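Local atomic coordinates of nucleoside-diphosphate-sugar epimerase (Pseudomonas aeruginosa, PDB entry 2X4G), a protein that probably binds a nicotinamide dinucleotide cofactor and acts on nucleotide sugars as a member of the epimerase/dehydratase family. Residues 44-49 against 62-67. Sequence-based numbering, arbitrary orientation.
Sequences HRPSSQ and VAEMLD
Val62 spreads its two methyls over different neighbours: CG2 stands above the plane of the His44 imidazole, beyond its CE1-NE2 rim and 3.7 Å from CE1, on the face overlaid by Val62 CA, while CG1, anti to the backbone N (chi1 -172°), reaches Pro46, 3.9 Å from its CB. The imidazole is held here by its own chain, ND1 donating to Arg45 O at 2.9 Å. That oxygen meets the donor above its carbonyl plane and accepts Ser48 OG within the plane, besides Ser48 N, the last bond closing a type I turn from Arg45 to Ser48. His44 and Val62 end strands 39-44 and 59-62, parallel neighbours at the margin of the Rossmann-type sheet expected of the NAD-dependent epimerase/dehydratase family. Just past the strand end, Ala63 N donates to His44 O at 2.9 Å, with an N-H...O angle of 162°. The Pro46 ring crosses the Glu64 side chain at about a right angle, CD touching the aliphatic CG at 3.5 Å. Arg45 bends at chi3 (84°), NH2 coming nearest to Met65 CE at 3.4 Å, with Met65 CG above one guanidinium face, displaced toward its rim. Met65 also packs on Gln105 of helix 98-116.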
loop_
_atom_site.group_PDB
_atom_site.type_symbol
_atom_site.label_atom_id
_atom_site.label_comp_id
_atom_site.label_asym_id
_atom_site.label_seq_id
_atom_site.Cartn_x
_atom_site.Cartn_y
_atom_site.Cartn_z
ATOM N N HIS A 44 19.617 1.213 -26.112
ATOM C CA HIS A 44 18.366 0.639 -25.618
ATOM C C HIS A 44 18.455 -0.824 -25.264
ATOM O O HIS A 44 19.303 -1.563 -25.780
ATOM C CB HIS A 44 17.294 0.768 -26.678
ATOM C CG HIS A 44 17.561 -0.031 -27.912
ATOM N ND1 HIS A 44 17.055 -1.299 -28.101
ATOM C CD2 HIS A 44 18.248 0.271 -29.035
ATOM C CE1 HIS A 44 17.437 -1.755 -29.280
ATOM N NE2 HIS A 44 18.156 -0.818 -29.869
ATOM N N ARG A 45 17.551 -1.270 -24.405
ATOM C CA ARG A 45 17.514 -2.694 -24.099
ATOM C C ARG A 45 16.766 -3.431 -25.222
ATOM O O ARG A 45 15.972 -2.833 -25.948
ATOM C CB ARG A 45 16.976 -2.939 -22.694
ATOM C CG ARG A 45 15.551 -2.620 -22.450
ATOM C CD ARG A 45 15.293 -2.654 -20.931
ATOM N NE ARG A 45 15.639 -1.378 -20.301
ATOM C CZ ARG A 45 15.571 -1.118 -18.988
ATOM N NH1 ARG A 45 15.187 -2.063 -18.121
ATOM N NH2 ARG A 45 15.898 0.102 -18.535
ATOM N N PRO A 46 17.063 -4.712 -25.413
ATOM C CA PRO A 46 16.524 -5.378 -26.586
ATOM C C PRO A 46 15.002 -5.453 -26.592
ATOM O O PRO A 46 14.391 -5.419 -27.652
ATOM C CB PRO A 46 17.148 -6.777 -26.510
ATOM C CG PRO A 46 17.548 -6.943 -25.115
ATOM C CD PRO A 46 17.918 -5.604 -24.623
ATOM N N SER A 47 14.400 -5.529 -25.416
ATOM C CA SER A 47 12.939 -5.533 -25.303
ATOM C C SER A 47 12.264 -4.204 -25.640
ATOM O O SER A 47 11.057 -4.171 -25.854
ATOM C CB SER A 47 12.519 -5.907 -23.878
ATOM O OG SER A 47 12.518 -4.755 -23.046
ATOM N N SER A 48 13.008 -3.108 -25.640
ATOM C CA SER A 48 12.375 -1.795 -25.702
ATOM C C SER A 48 11.988 -1.449 -27.123
ATOM O O SER A 48 12.632 -1.896 -28.075
ATOM C CB SER A 48 13.311 -0.715 -25.200
ATOM O OG SER A 48 14.227 -0.422 -26.234
ATOM N N GLN A 49 10.970 -0.611 -27.263
ATOM C CA GLN A 49 10.442 -0.310 -28.572
ATOM C C GLN A 49 10.930 1.025 -29.118
ATOM O O GLN A 49 10.216 2.021 -29.227
ATOM C CB GLN A 49 8.939 -0.397 -28.572
ATOM C CG GLN A 49 8.509 -0.949 -29.888
ATOM C CD GLN A 49 7.111 -1.433 -29.877
ATOM O OE1 GLN A 49 6.652 -2.065 -28.903
ATOM N NE2 GLN A 49 6.398 -1.157 -30.971
ATOM N N VAL A 62 22.319 -1.896 -29.087
ATOM C CA VAL A 62 21.595 -2.729 -28.125
ATOM C C VAL A 62 22.475 -2.994 -26.909
ATOM O O VAL A 62 23.661 -3.253 -27.040
ATOM C CB VAL A 62 21.125 -4.065 -28.729
ATOM C CG1 VAL A 62 20.220 -4.796 -27.746
ATOM C CG2 VAL A 62 20.376 -3.831 -30.003
ATOM N N ALA A 63 21.892 -2.899 -25.725
ATOM C CA ALA A 63 22.620 -3.187 -24.509
ATOM C C ALA A 63 21.652 -3.393 -23.364
ATOM O O ALA A 63 20.853 -2.509 -23.061
ATOM C CB ALA A 63 23.571 -2.059 -24.188
ATOM N N GLU A 64 21.704 -4.562 -22.736
ATOM C CA GLU A 64 21.020 -4.757 -21.455
ATOM C C GLU A 64 21.845 -4.035 -20.389
ATOM O O GLU A 64 23.068 -4.015 -20.433
ATOM C CB GLU A 64 20.845 -6.249 -21.121
ATOM C CG GLU A 64 19.781 -6.954 -21.975
ATOM C CD GLU A 64 20.045 -8.455 -22.165
ATOM O OE1 GLU A 64 20.344 -8.877 -23.314
ATOM O OE2 GLU A 64 19.964 -9.214 -21.168
ATOM N N MET A 65 21.169 -3.431 -19.429
ATOM C CA MET A 65 21.837 -2.518 -18.515
ATOM C C MET A 65 22.617 -3.191 -17.401
ATOM O O MET A 65 23.088 -2.507 -16.489
ATOM C CB MET A 65 20.806 -1.591 -17.902
ATOM C CG MET A 65 20.083 -0.754 -18.942
ATOM S SD MET A 65 19.958 0.936 -18.341
ATOM C CE MET A 65 18.861 0.752 -16.900
ATOM N N LEU A 66 22.732 -4.519 -17.461
ATOM C CA LEU A 66 23.523 -5.274 -16.494
ATOM C C LEU A 66 24.554 -6.123 -17.227
ATOM O O LEU A 66 24.956 -7.171 -16.733
ATOM C CB LEU A 66 22.608 -6.155 -15.628
ATOM C CG LEU A 66 21.506 -5.412 -14.854
ATOM C CD1 LEU A 66 20.603 -6.385 -14.091
ATOM C CD2 LEU A 66 22.095 -4.353 -13.902
ATOM N N ASP A 67 24.994 -5.629 -18.389
ATOM C CA ASP A 67 25.847 -6.359 -19.351
ATOM C C ASP A 67 27.059 -5.475 -19.733
ATOM O O ASP A 67 27.048 -4.796 -20.763
ATOM C CB ASP A 67 24.969 -6.732 -20.567
ATOM C CG ASP A 67 25.753 -7.263 -21.761
ATOM O OD1 ASP A 67 26.885 -7.767 -21.621
ATOM O OD2 ASP A 67 25.195 -7.179 -22.871
#